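Local coordinates for protein Csc2 (Thermofilum pendens, PDB 4TXD) that probably binds CRISPR RNA as the Cas7-family subunit of a type I-D interference complex, and carries a bound zinc ion, at residues R22-E27 against L332-H337; T78-S83 against E301-G306; L106-E111 against T258-A263; L135-V140 against K357-V362; T205-T210 against A228-V233. All coordinates share one frame; numbering follows the deposited sequence.

Interaction 1 of 5, residues R22-E27 against L332-H337; sequences RDVLAE and LAAVDH
Val24, in the short helix 24-27, comes nearest to Ala334, in segment 332-337, with their CA atoms 6.5 Å apart. Arg22 makes the polar link. Its chain runs extended from CG to NE, and NH2 donates to the Ala334 carbonyl O at 3.1 Å (158° at the hydrogen), meeting the oxygen from the side, tilted off the carbonyl plane. The same NH2 pairs with Glu27 OE2 at 2.8 Å, and Glu27 CD lies over the rim of one guanidinium face. Though NH2 is shared between carboxylate and carbonyl, the arginine side chain is nonetheless poorly ordered. Ala334 CB faces all three side chains, 3.6 Å from Glu27 OE2 and 4.1 Å from Val24 CG1, the valine branch anti to the backbone N. Asp23, the N-cap residue, forms a salt bridge with Arg34. Helix 252-263 packs alongside: Leu25 touches Glu252 and Val256, and Val335 touches Val256 and Tyr260, joining the N-terminal segment to that helix.

Interaction 2 of 5, residues T78-S83 against E301-G306; sequences TTLEYS and ENAGKG
Leu80 is the first residue of strand 77-82 to meet the loop 301-306, its CD1 lying 4.3 Å from Ala303 CB. Two positions on, Tyr82 points to the same side of the strand, while Glu81 between them is turned from the loop. The aromatic ring of Tyr82 carries most of the contact. Ala303 CB stands over the centre of one face, 3.6 Å from the Tyr82 ring centroid and 15° off the normal, a CH-pi interaction. The nearest ring atom is Tyr82 CG, at 3.5 Å from Ala303 CB. With chi1 at 65°, CG of Tyr82 lies between the backbone N and the carbonyl carbon, which folds the ring back along its own strand and brings its edge to Leu80 O. A serine in place of Tyr82 would probably leave the Ala303 methyl without its aromatic cover and open a gap between the strand and the loop. Ala303 owes its prominent place to a type II beta turn from Asn302 to Lys305, closed by the bond from Lys305 N to Asn302 O at 3.1 Å; Gly304 takes the positive phi (88°) at the third position of the turn. The turn links helix 295-301 to helix 307-321. Helix 295-301 packs on Leu80 through Tyr296 and Ala299, and strand 85-92 pairs with this outermost strand of the seven-stranded antiparallel sheet.

Interaction 3 of 5, residues L106-E111 against T258-A263; sequences LQLLRE and TLYSLA
Leu108 of helix 94-115 reaches helix 252-263 with its CD1 methyl, which lies 3.7 Å from Tyr260 CD2 and 3.8 Å from Ser261 OG. The second methyl, CD2, comes within 4.1 Å of Tyr260 CE2, so both branches of the leucine meet the same side of the ring. The two side chains cross obliquely. Leu108 and Ser261 are also the closest pair of the two backbones, with CA atoms 7.6 Å apart, and the whole is buried helix-helix packing between 94-115 and 252-263. On the tyrosine side, CG stands anti to the backbone N (chi1 -177°), which carries the ring away from its own helix and toward the leucine. Bonds in the outer shell probably hold that ring in place. Tyr260 OH is hydrogen-bonded to His337 ND1, and His337 NE2 in turn bonds Glu111 OE1, so hydrogen bonds through the histidine link the tyrosine to the helix that bears Leu108. Ser261 OG bonds Ala257 O one turn earlier, which satisfies its hydroxyl within its own helix. Thr264 and His337, from loops, and Phe344 of helix 343-365 add further packing against Leu108. Between the two segments, then, the contact is one of dispersion alone: the leucine fills the space between a ring and a hydroxyl whose polar bonds are made elsewhere, and the directional bonds nearby are those of His337 to Tyr260 and Glu111.

Interaction 4 of 5, residues L135-V140 against K357-V362; sequences LGFKKV and KMVKWV
Phe137 meets helix 343-365 with the far end of its ring. From CB, the side chain sets out with CG anti to the carbonyl carbon (chi1 -67°), and CE2 lies 3.9 Å from Val359 CG2. At the tip, Phe137 CZ touches two groups: Met358 CE at 3.7 Å, close to the ring plane and thus at the edge, and Val359 CG2, which approaches obliquely. Phe137 CE1 lies 4.2 Å from the same Met358 methyl. The methionine reaches it by running straight to SD and then bending at chi3 (77°), which turns CE to the ring edge. Val359 divides its branches, CG2 going to the phenylalanine and CG1 lying 3.9 Å from Leu135 O, a carbonyl hydrogen-bonded to Asn183 ND2. Cut back to an alanine, Phe137 would probably offer nothing to the Met358 methyl and Val359 CG2, and the loop would lose its packing on the helix. Gly136, with positive phi (101°), ends helix 118-134 in a Schellman motif and turns the chain into the loop that presents Phe137. The ring also meets that of Phe167, and the Phe137 side chain lies about 6 Å from that of the zinc ligand Asp165. The contact therefore joins the end of helix 118-134 to helix 343-365 beside the zinc site, with Met358 packing onward against Ile193 of strand 191-193.

Interaction 5 of 5, residues T205-T210 against A228-V233; sequences TQRRIT and ALFSEV
Ile209 and Val233 are the closest backbone pair, CA to CA 6.8 Å. In a protein that probably has an RRM-type domain, as in the Cas7 family, this is packing between the loop that follows strand 197-204 of the seven-stranded sheet and strand 232-235, an outermost strand of the three-stranded sheet. Ile209 lies between two partners. Its CG2 methyl packs on Val233 CG1 at 3.6 Å, whereas CD1 extends to Phe230 CE1 at 4.2 Å; chi1 of 68° leaves CG2 anti to the carbonyl carbon, facing Val233, while CG1 carries CD1 to the phenylalanine. Met77 of strand 77-82 packs against Ile209, Phe230 and Arg207 alike. The Arg207 chain is extended, crosses the phenylalanine at about a right angle, and pairs through NH2 with Glu88 in a salt bridge, which probably fixes its end. Ile209 CD1 lies over the rim of one guanidinium face, and the planes of guanidinium and ring are 71° apart, with Arg207 NH2 3.8 Å from Phe230 CZ.

How the interactions relate
Two pairs of contacts touch, and one stands apart. Interactions 2 and 5, with centres about 15 Å apart, touch directly: Gly304 N lies 2.7 Å from Thr205 O, and Lys305 O 2.8 Å from Thr205 OG1, both probable hydrogen bonds. Interactions 1 and 3, with centres about 14 Å apart, also meet where Val335 CB packs on Tyr260 CD1 at 3.6 Å. Interaction 4 lies about 24 Å from interaction 3 and 47 Å from interaction 2, centre to centre. It is the contact nearest the zinc ion, with the Phe137 side chain about 9 Å from the metal; Leu108 of interaction 3 is about 13 Å away. Interactions 1, 2 and 5 lie away from that site.

Interaction 1 of 5, residues R22-E27 against L332-H337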
# COMPACT_ATOMS: atom_id res chain seq x y z
N ARG A 22 15.33 14.96 -14.30
CA ARG A 22 14.13 14.15 -14.43
C ARG A 22 13.00 14.61 -13.51
O ARG A 22 13.25 15.00 -12.36
CB ARG A 22 14.45 12.68 -14.16
CG ARG A 22 13.26 11.75 -14.30
CD ARG A 22 13.67 10.30 -14.41
NE ARG A 22 12.56 9.47 -14.88
CZ ARG A 22 12.24 9.31 -16.16
NH1 ARG A 22 12.93 9.93 -17.10
NH2 ARG A 22 11.21 8.54 -16.49
N ASP A 23 11.77 14.57 -14.00
CA ASP A 23 10.62 15.02 -13.25
C ASP A 23 9.40 14.12 -13.42
O ASP A 23 8.49 14.48 -14.11
CB ASP A 23 10.29 16.44 -13.67
CG ASP A 23 9.23 17.07 -12.81
OD1 ASP A 23 8.87 18.22 -13.04
OD2 ASP A 23 8.74 16.42 -11.91
N VAL A 24 9.38 12.95 -12.79
CA VAL A 24 8.37 11.92 -13.02
C VAL A 24 6.93 12.43 -12.85
O VAL A 24 6.03 12.01 -13.57
CB VAL A 24 8.59 10.69 -12.11
CG1 VAL A 24 7.51 9.65 -12.35
CG2 VAL A 24 9.95 10.08 -12.34
N LEU A 25 6.72 13.33 -11.92
CA LEU A 25 5.40 13.90 -11.79
C LEU A 25 4.99 14.61 -13.07
O LEU A 25 3.87 14.52 -13.49
CB LEU A 25 5.34 14.86 -10.63
CG LEU A 25 5.39 14.28 -9.22
CD1 LEU A 25 5.04 15.33 -8.20
CD2 LEU A 25 4.49 13.08 -9.07
N ALA A 26 5.90 15.34 -13.67
CA ALA A 26 5.57 16.07 -14.89
C ALA A 26 5.35 15.11 -16.06
O ALA A 26 4.51 15.36 -16.92
CB ALA A 26 6.66 17.06 -15.23
N GLU A 27 6.10 14.01 -16.07
CA GLU A 27 5.96 12.98 -17.09
C GLU A 27 4.57 12.36 -17.04
O GLU A 27 3.95 12.11 -18.08
CB GLU A 27 7.03 11.90 -16.90
CG GLU A 27 8.45 12.45 -16.95
CD GLU A 27 9.50 11.37 -17.07
OE1 GLU A 27 10.70 11.71 -16.95
OE2 GLU A 27 9.14 10.20 -17.28
N LEU A 332 4.34 2.73 -15.06
CA LEU A 332 5.21 1.57 -15.04
C LEU A 332 6.54 1.81 -15.78
O LEU A 332 7.58 1.25 -15.41
CB LEU A 332 4.51 0.36 -15.67
CG LEU A 332 3.30 -0.23 -14.91
CD1 LEU A 332 2.56 -1.27 -15.74
CD2 LEU A 332 3.76 -0.84 -13.59
N ALA A 333 6.50 2.63 -16.81
CA ALA A 333 7.68 2.86 -17.64
C ALA A 333 8.57 3.97 -17.07
O ALA A 333 9.79 3.95 -17.23
CB ALA A 333 7.27 3.19 -19.07
N ALA A 334 7.95 4.94 -16.40
CA ALA A 334 8.67 6.12 -15.92
C ALA A 334 9.47 5.84 -14.65
O ALA A 334 10.23 6.69 -14.18
CB ALA A 334 7.69 7.27 -15.67
N VAL A 335 9.29 4.65 -14.10
CA VAL A 335 9.98 4.26 -12.88
C VAL A 335 10.77 3.01 -13.13
O VAL A 335 10.23 1.99 -13.56
CB VAL A 335 8.99 4.01 -11.71
CG1 VAL A 335 9.74 3.44 -10.51
CG2 VAL A 335 8.25 5.27 -11.36
N ASP A 336 12.07 3.08 -12.85
CA ASP A 336 12.92 1.91 -12.99
C ASP A 336 13.54 1.62 -11.63
O ASP A 336 14.51 2.26 -11.23
CB ASP A 336 14.00 2.16 -14.05
CG ASP A 336 14.98 1.01 -14.19
OD1 ASP A 336 14.76 -0.08 -13.61
OD2 ASP A 336 15.98 1.20 -14.91
N HIS A 337 12.96 0.65 -10.93
CA HIS A 337 13.39 0.35 -9.57
C HIS A 337 14.69 -0.43 -9.58
O HIS A 337 15.26 -0.72 -8.53
CB HIS A 337 12.31 -0.43 -8.80
CG HIS A 337 12.19 -1.86 -9.20
ND1 HIS A 337 11.43 -2.28 -10.28
CD2 HIS A 337 12.74 -2.99 -8.68
CE1 HIS A 337 11.51 -3.59 -10.39
NE2 HIS A 337 12.30 -4.04 -9.43

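Interaction 2 of 5, residues T78-S83 against E301-G306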
# COMPACT_ATOMS: atom_id res chain seq x y z
N THR A 78 -19.18 -9.06 1.50
CA THR A 78 -19.84 -7.90 2.09
C THR A 78 -20.97 -7.45 1.17
O THR A 78 -21.01 -7.79 -0.00
CB THR A 78 -18.85 -6.74 2.33
OG1 THR A 78 -19.45 -5.77 3.18
CG2 THR A 78 -18.43 -6.08 0.99
N THR A 79 -21.90 -6.67 1.71
CA THR A 79 -23.08 -6.28 0.93
C THR A 79 -22.96 -4.91 0.26
O THR A 79 -22.63 -3.93 0.91
CB THR A 79 -24.34 -6.25 1.83
OG1 THR A 79 -24.55 -7.56 2.37
CG2 THR A 79 -25.59 -5.81 1.04
N LEU A 80 -23.25 -4.86 -1.02
CA LEU A 80 -23.40 -3.62 -1.72
C LEU A 80 -24.87 -3.32 -1.86
O LEU A 80 -25.58 -4.08 -2.41
CB LEU A 80 -22.85 -3.74 -3.12
CG LEU A 80 -21.39 -3.74 -3.45
CD1 LEU A 80 -21.23 -3.83 -4.95
CD2 LEU A 80 -20.73 -2.50 -2.93
N GLU A 81 -25.30 -2.18 -1.34
CA GLU A 81 -26.65 -1.69 -1.56
C GLU A 81 -26.63 -0.73 -2.73
O GLU A 81 -25.78 0.16 -2.81
CB GLU A 81 -27.19 -0.99 -0.31
CG GLU A 81 -28.41 -1.68 0.26
CD GLU A 81 -28.17 -2.21 1.65
OE1 GLU A 81 -27.56 -1.49 2.47
OE2 GLU A 81 -28.58 -3.36 1.93
N TYR A 82 -27.55 -0.93 -3.67
CA TYR A 82 -27.62 -0.09 -4.86
C TYR A 82 -29.08 0.05 -5.31
O TYR A 82 -29.99 -0.42 -4.62
CB TYR A 82 -26.75 -0.67 -5.97
CG TYR A 82 -27.19 -2.02 -6.51
CD1 TYR A 82 -26.97 -3.19 -5.79
CD2 TYR A 82 -27.77 -2.13 -7.76
CE1 TYR A 82 -27.35 -4.43 -6.28
CE2 TYR A 82 -28.15 -3.36 -8.28
CZ TYR A 82 -27.95 -4.51 -7.54
OH TYR A 82 -28.33 -5.74 -8.06
N SER A 83 -29.29 0.71 -6.44
CA SER A 83 -30.64 1.09 -6.86
C SER A 83 -31.54 -0.12 -7.10
O SER A 83 -32.71 -0.12 -6.71
CB SER A 83 -30.58 1.94 -8.14
OG SER A 83 -30.09 1.18 -9.22
N GLU A 301 -22.21 2.12 -7.21
CA GLU A 301 -22.54 2.76 -8.47
C GLU A 301 -22.42 1.85 -9.65
O GLU A 301 -22.97 2.11 -10.66
CB GLU A 301 -21.51 3.84 -8.74
CG GLU A 301 -21.90 5.22 -8.39
CD GLU A 301 -20.84 6.19 -8.85
OE1 GLU A 301 -20.63 6.29 -10.05
OE2 GLU A 301 -20.20 6.79 -8.02
N ASN A 302 -21.60 0.83 -9.51
CA ASN A 302 -21.25 -0.07 -10.58
C ASN A 302 -21.68 -1.53 -10.35
O ASN A 302 -21.26 -2.39 -11.04
CB ASN A 302 -19.76 0.00 -10.86
CG ASN A 302 -19.36 1.26 -11.57
OD1 ASN A 302 -19.55 1.37 -12.74
ND2 ASN A 302 -18.80 2.20 -10.85
N ALA A 303 -22.54 -1.73 -9.38
CA ALA A 303 -23.04 -3.03 -9.04
C ALA A 303 -23.55 -3.82 -10.24
O ALA A 303 -24.34 -3.35 -10.98
CB ALA A 303 -24.14 -2.92 -8.02
N GLY A 304 -23.08 -5.03 -10.37
CA GLY A 304 -23.55 -5.92 -11.42
C GLY A 304 -22.81 -5.79 -12.74
O GLY A 304 -23.01 -6.59 -13.66
N LYS A 305 -21.93 -4.80 -12.85
CA LYS A 305 -21.23 -4.54 -14.08
C LYS A 305 -19.86 -5.19 -14.18
O LYS A 305 -19.21 -5.36 -13.21
CB LYS A 305 -21.10 -3.05 -14.32
CG LYS A 305 -22.38 -2.27 -14.25
CD LYS A 305 -23.50 -2.96 -14.96
CE LYS A 305 -24.78 -2.15 -14.89
NZ LYS A 305 -25.92 -2.81 -15.56
N GLY A 306 -19.46 -5.51 -15.40
CA GLY A 306 -18.20 -6.15 -15.67
C GLY A 306 -17.04 -5.22 -15.94
O GLY A 306 -17.21 -4.06 -15.99

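Interaction 3 of 5, residues L106-E111 against T258-A263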
# COMPACT_ATOMS: atom_id res chain seq x y z
N LEU A 106 8.60 -4.12 -0.62
CA LEU A 106 9.73 -4.80 -0.07
C LEU A 106 10.49 -5.60 -1.14
O LEU A 106 11.70 -5.64 -1.15
CB LEU A 106 9.31 -5.67 1.08
CG LEU A 106 10.40 -6.51 1.68
CD1 LEU A 106 11.66 -5.71 1.92
CD2 LEU A 106 9.98 -7.25 2.92
N GLN A 107 9.74 -6.22 -2.03
CA GLN A 107 10.37 -7.03 -3.08
C GLN A 107 11.07 -6.11 -4.06
O GLN A 107 12.17 -6.41 -4.54
CB GLN A 107 9.35 -7.94 -3.77
CG GLN A 107 9.95 -9.00 -4.71
CD GLN A 107 10.97 -9.90 -4.03
OE1 GLN A 107 10.84 -10.24 -2.84
NE2 GLN A 107 12.00 -10.29 -4.77
N LEU A 108 10.45 -4.97 -4.35
CA LEU A 108 11.05 -3.98 -5.24
C LEU A 108 12.33 -3.43 -4.60
O LEU A 108 13.32 -3.23 -5.30
CB LEU A 108 10.07 -2.85 -5.55
CG LEU A 108 8.84 -3.28 -6.38
CD1 LEU A 108 7.87 -2.14 -6.51
CD2 LEU A 108 9.27 -3.76 -7.77
N LEU A 109 12.31 -3.22 -3.28
CA LEU A 109 13.51 -2.77 -2.55
C LEU A 109 14.62 -3.79 -2.62
O LEU A 109 15.80 -3.43 -2.73
CB LEU A 109 13.18 -2.47 -1.08
CG LEU A 109 12.39 -1.19 -0.84
CD1 LEU A 109 11.81 -1.16 0.58
CD2 LEU A 109 13.28 0.02 -1.11
N ARG A 110 14.26 -5.06 -2.52
CA ARG A 110 15.25 -6.12 -2.64
C ARG A 110 15.85 -6.15 -4.05
O ARG A 110 17.06 -6.35 -4.21
CB ARG A 110 14.63 -7.46 -2.30
CG ARG A 110 14.49 -7.69 -0.81
CD ARG A 110 13.59 -8.88 -0.55
NE ARG A 110 13.46 -9.16 0.88
CZ ARG A 110 12.46 -9.86 1.41
NH1 ARG A 110 11.49 -10.33 0.62
NH2 ARG A 110 12.41 -10.08 2.72
N GLU A 111 15.03 -5.92 -5.06
CA GLU A 111 15.52 -5.90 -6.43
C GLU A 111 16.36 -4.66 -6.71
O GLU A 111 17.30 -4.70 -7.52
CB GLU A 111 14.36 -6.00 -7.42
CG GLU A 111 13.74 -7.40 -7.43
CD GLU A 111 12.56 -7.54 -8.37
OE1 GLU A 111 12.25 -6.59 -9.13
OE2 GLU A 111 11.94 -8.63 -8.35
N THR A 258 4.86 4.43 -3.95
CA THR A 258 3.66 3.77 -3.45
C THR A 258 2.74 3.44 -4.62
O THR A 258 2.27 2.30 -4.74
CB THR A 258 2.95 4.65 -2.39
OG1 THR A 258 3.81 4.76 -1.26
CG2 THR A 258 1.62 4.04 -1.94
N LEU A 259 2.51 4.41 -5.50
CA LEU A 259 1.72 4.17 -6.72
C LEU A 259 2.29 3.01 -7.51
O LEU A 259 1.57 2.14 -7.99
CB LEU A 259 1.66 5.43 -7.59
CG LEU A 259 0.93 6.64 -6.99
CD1 LEU A 259 0.96 7.82 -7.95
CD2 LEU A 259 -0.49 6.28 -6.64
N TYR A 260 3.61 2.99 -7.63
CA TYR A 260 4.31 1.96 -8.41
C TYR A 260 4.25 0.58 -7.77
O TYR A 260 4.17 -0.43 -8.46
CB TYR A 260 5.76 2.40 -8.62
CG TYR A 260 6.62 1.49 -9.47
CD1 TYR A 260 6.53 1.52 -10.86
CD2 TYR A 260 7.54 0.63 -8.89
CE1 TYR A 260 7.34 0.71 -11.64
CE2 TYR A 260 8.36 -0.18 -9.66
CZ TYR A 260 8.25 -0.14 -11.04
OH TYR A 260 9.05 -0.95 -11.80
N SER A 261 4.29 0.53 -6.44
CA SER A 261 4.18 -0.75 -5.76
C SER A 261 2.80 -1.36 -6.02
O SER A 261 2.67 -2.56 -6.23
CB SER A 261 4.42 -0.60 -4.25
OG SER A 261 5.78 -0.25 -3.98
N LEU A 262 1.78 -0.51 -5.98
CA LEU A 262 0.41 -0.92 -6.28
C LEU A 262 0.30 -1.44 -7.71
O LEU A 262 -0.23 -2.52 -7.96
CB LEU A 262 -0.52 0.27 -6.08
CG LEU A 262 -1.87 0.18 -5.38
CD1 LEU A 262 -1.89 -0.89 -4.32
CD2 LEU A 262 -2.17 1.54 -4.78
N ALA A 263 0.81 -0.65 -8.65
CA ALA A 263 0.71 -0.93 -10.08
C ALA A 263 1.45 -2.20 -10.47
O ALA A 263 1.15 -2.80 -11.51
CB ALA A 263 1.24 0.26 -10.88

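Interaction 4 of 5, residues L135-V140 against K357-V362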
# COMPACT_ATOMS: atom_id res chain seq x y z
N LEU A 135 21.97 6.76 14.00
CA LEU A 135 20.71 7.16 14.59
C LEU A 135 20.22 6.16 15.61
O LEU A 135 19.15 6.29 16.13
CB LEU A 135 19.66 7.32 13.51
CG LEU A 135 19.81 8.49 12.58
CD1 LEU A 135 18.89 8.32 11.40
CD2 LEU A 135 19.53 9.78 13.30
N GLY A 136 21.02 5.16 15.87
CA GLY A 136 20.73 4.21 16.91
C GLY A 136 20.15 2.89 16.44
O GLY A 136 20.00 1.96 17.24
N PHE A 137 19.82 2.78 15.17
CA PHE A 137 19.21 1.57 14.68
C PHE A 137 20.14 0.36 14.72
O PHE A 137 21.31 0.48 14.50
CB PHE A 137 18.64 1.78 13.29
CG PHE A 137 17.48 2.71 13.26
CD1 PHE A 137 16.21 2.25 13.50
CD2 PHE A 137 17.64 4.02 12.98
CE1 PHE A 137 15.16 3.10 13.49
CE2 PHE A 137 16.59 4.86 12.95
CZ PHE A 137 15.34 4.40 13.21
N LYS A 138 19.58 -0.80 15.00
CA LYS A 138 20.36 -2.00 15.26
C LYS A 138 20.48 -2.91 14.04
O LYS A 138 21.49 -3.59 13.87
CB LYS A 138 19.76 -2.78 16.42
CG LYS A 138 19.96 -2.10 17.77
CD LYS A 138 19.43 -2.97 18.91
CE LYS A 138 19.64 -2.29 20.24
NZ LYS A 138 19.06 -3.09 21.35
N LYS A 139 19.46 -2.94 13.21
CA LYS A 139 19.52 -3.78 12.03
C LYS A 139 20.29 -3.12 10.91
O LYS A 139 19.74 -2.70 9.95
CB LYS A 139 18.12 -4.14 11.59
CG LYS A 139 17.56 -5.30 12.38
CD LYS A 139 17.09 -4.94 13.77
CE LYS A 139 16.47 -6.13 14.50
NZ LYS A 139 15.05 -6.33 14.14
N VAL A 140 21.59 -3.02 11.08
CA VAL A 140 22.39 -2.27 10.16
C VAL A 140 23.52 -3.06 9.50
O VAL A 140 24.60 -2.57 9.37
CB VAL A 140 22.93 -1.00 10.82
CG1 VAL A 140 21.77 -0.09 11.17
CG2 VAL A 140 23.68 -1.35 12.07
N LYS A 357 14.11 12.27 11.59
CA LYS A 357 13.11 13.11 12.19
C LYS A 357 12.32 12.38 13.27
O LYS A 357 11.96 12.95 14.26
CB LYS A 357 12.20 13.71 11.14
CG LYS A 357 12.69 15.01 10.53
CD LYS A 357 14.01 14.86 9.85
CE LYS A 357 14.48 16.14 9.18
NZ LYS A 357 15.70 15.87 8.42
N MET A 358 12.09 11.10 13.07
CA MET A 358 11.38 10.32 14.05
C MET A 358 12.19 10.20 15.32
O MET A 358 11.72 10.41 16.37
CB MET A 358 11.07 8.94 13.52
CG MET A 358 10.59 7.96 14.57
SD MET A 358 10.26 6.34 13.91
CE MET A 358 11.87 5.69 13.73
N VAL A 359 13.43 9.80 15.16
CA VAL A 359 14.34 9.68 16.28
C VAL A 359 14.50 11.00 17.04
O VAL A 359 14.43 11.03 18.23
CB VAL A 359 15.69 9.13 15.81
CG1 VAL A 359 16.73 9.22 16.90
CG2 VAL A 359 15.54 7.71 15.34
N LYS A 360 14.67 12.08 16.32
CA LYS A 360 14.72 13.39 16.94
C LYS A 360 13.45 13.71 17.72
O LYS A 360 13.51 14.23 18.79
CB LYS A 360 14.99 14.47 15.92
CG LYS A 360 15.18 15.84 16.51
CD LYS A 360 15.22 16.90 15.44
CE LYS A 360 15.11 18.31 15.99
NZ LYS A 360 16.28 19.11 15.56
N TRP A 361 12.31 13.39 17.14
CA TRP A 361 11.03 13.62 17.82
C TRP A 361 10.94 12.84 19.13
O TRP A 361 10.47 13.39 20.15
CB TRP A 361 9.86 13.23 16.90
CG TRP A 361 8.49 13.37 17.55
CD1 TRP A 361 7.73 14.50 17.62
CD2 TRP A 361 7.73 12.33 18.17
NE1 TRP A 361 6.54 14.24 18.28
CE2 TRP A 361 6.52 12.91 18.62
CE3 TRP A 361 7.96 10.96 18.41
CZ2 TRP A 361 5.53 12.17 19.29
CZ3 TRP A 361 6.97 10.22 19.07
CH2 TRP A 361 5.77 10.83 19.50
N VAL A 362 11.36 11.58 19.10
CA VAL A 362 11.34 10.73 20.28
C VAL A 362 12.20 11.36 21.38
O VAL A 362 11.78 11.46 22.54
CB VAL A 362 11.85 9.29 19.96
CG1 VAL A 362 12.21 8.53 21.25
CG2 VAL A 362 10.81 8.52 19.16

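Interaction 5 of 5, residues T205-T210 against A228-V233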
# COMPACT_ATOMS: atom_id res chain seq x y z
N THR A 205 -17.50 -5.84 -8.02
CA THR A 205 -18.76 -5.29 -8.50
C THR A 205 -19.77 -6.37 -8.87
O THR A 205 -20.90 -6.10 -9.14
CB THR A 205 -18.56 -4.43 -9.74
OG1 THR A 205 -17.93 -5.19 -10.74
CG2 THR A 205 -17.73 -3.27 -9.45
N GLN A 206 -19.31 -7.60 -8.88
CA GLN A 206 -20.15 -8.75 -9.18
C GLN A 206 -19.85 -9.88 -8.21
O GLN A 206 -18.72 -10.01 -7.72
CB GLN A 206 -19.93 -9.25 -10.62
CG GLN A 206 -20.21 -8.22 -11.70
CD GLN A 206 -19.63 -8.64 -13.04
OE1 GLN A 206 -18.43 -8.91 -13.16
NE2 GLN A 206 -20.48 -8.70 -14.06
N ARG A 207 -20.87 -10.69 -7.96
CA ARG A 207 -20.75 -11.87 -7.12
C ARG A 207 -20.35 -13.05 -7.98
O ARG A 207 -21.19 -13.85 -8.37
CB ARG A 207 -22.08 -12.15 -6.40
CG ARG A 207 -22.04 -13.29 -5.39
CD ARG A 207 -23.43 -13.45 -4.71
NE ARG A 207 -23.38 -14.19 -3.44
CZ ARG A 207 -23.25 -15.51 -3.36
NH1 ARG A 207 -23.14 -16.23 -4.47
NH2 ARG A 207 -23.22 -16.12 -2.18
N ARG A 208 -19.07 -13.15 -8.31
CA ARG A 208 -18.62 -14.20 -9.21
C ARG A 208 -17.72 -15.14 -8.44
O ARG A 208 -16.49 -15.00 -8.45
CB ARG A 208 -17.93 -13.62 -10.45
CG ARG A 208 -18.92 -12.95 -11.43
CD ARG A 208 -18.23 -12.07 -12.46
NE ARG A 208 -17.26 -12.80 -13.28
CZ ARG A 208 -16.51 -12.24 -14.22
NH1 ARG A 208 -16.63 -10.93 -14.49
NH2 ARG A 208 -15.65 -12.98 -14.91
N ILE A 209 -18.35 -16.04 -7.68
CA ILE A 209 -17.61 -16.96 -6.82
C ILE A 209 -18.08 -18.39 -7.03
O ILE A 209 -19.21 -18.65 -7.46
CB ILE A 209 -17.75 -16.59 -5.32
CG1 ILE A 209 -19.18 -16.82 -4.82
CG2 ILE A 209 -17.28 -15.14 -5.07
CD1 ILE A 209 -19.31 -16.78 -3.28
N THR A 210 -17.18 -19.33 -6.75
CA THR A 210 -17.53 -20.73 -6.86
C THR A 210 -18.63 -21.08 -5.86
O THR A 210 -18.52 -20.76 -4.67
CB THR A 210 -16.31 -21.64 -6.62
OG1 THR A 210 -15.29 -21.34 -7.58
CG2 THR A 210 -16.73 -23.10 -6.78
N ALA A 228 -23.46 -20.51 3.34
CA ALA A 228 -23.21 -19.14 3.81
C ALA A 228 -21.92 -18.99 4.61
O ALA A 228 -21.62 -17.91 5.14
CB ALA A 228 -24.41 -18.65 4.63
N LEU A 229 -21.13 -20.04 4.68
CA LEU A 229 -19.83 -19.96 5.32
C LEU A 229 -18.77 -19.49 4.33
O LEU A 229 -18.49 -20.16 3.38
CB LEU A 229 -19.43 -21.27 5.94
CG LEU A 229 -18.04 -21.36 6.52
CD1 LEU A 229 -17.83 -20.33 7.60
CD2 LEU A 229 -17.69 -22.75 6.99
N PHE A 230 -18.20 -18.33 4.59
CA PHE A 230 -17.27 -17.72 3.64
C PHE A 230 -15.85 -17.66 4.19
O PHE A 230 -15.09 -16.76 3.85
CB PHE A 230 -17.77 -16.32 3.23
CG PHE A 230 -19.11 -16.35 2.55
CD1 PHE A 230 -19.29 -17.07 1.38
CD2 PHE A 230 -20.19 -15.65 3.07
CE1 PHE A 230 -20.53 -17.11 0.73
CE2 PHE A 230 -21.42 -15.68 2.43
CZ PHE A 230 -21.59 -16.40 1.26
N SER A 231 -15.50 -18.61 5.05
CA SER A 231 -14.13 -18.72 5.54
C SER A 231 -13.15 -18.83 4.36
O SER A 231 -12.02 -18.35 4.42
CB SER A 231 -14.00 -19.94 6.45
OG SER A 231 -14.51 -21.09 5.78
N GLU A 232 -13.60 -19.44 3.28
CA GLU A 232 -12.84 -19.51 2.05
C GLU A 232 -13.72 -19.21 0.83
O GLU A 232 -14.79 -19.68 0.74
CB GLU A 232 -12.14 -20.86 1.88
CG GLU A 232 -11.41 -20.98 0.58
CD GLU A 232 -10.40 -22.12 0.53
OE1 GLU A 232 -9.86 -22.51 1.55
OE2 GLU A 232 -10.15 -22.60 -0.55
N VAL A 233 -13.23 -18.37 -0.05
CA VAL A 233 -13.95 -17.94 -1.21
C VAL A 233 -13.09 -18.02 -2.45
O VAL A 233 -12.00 -17.59 -2.44
CB VAL A 233 -14.43 -16.50 -1.06
CG1 VAL A 233 -15.13 -16.04 -2.30
CG2 VAL A 233 -15.34 -16.36 0.13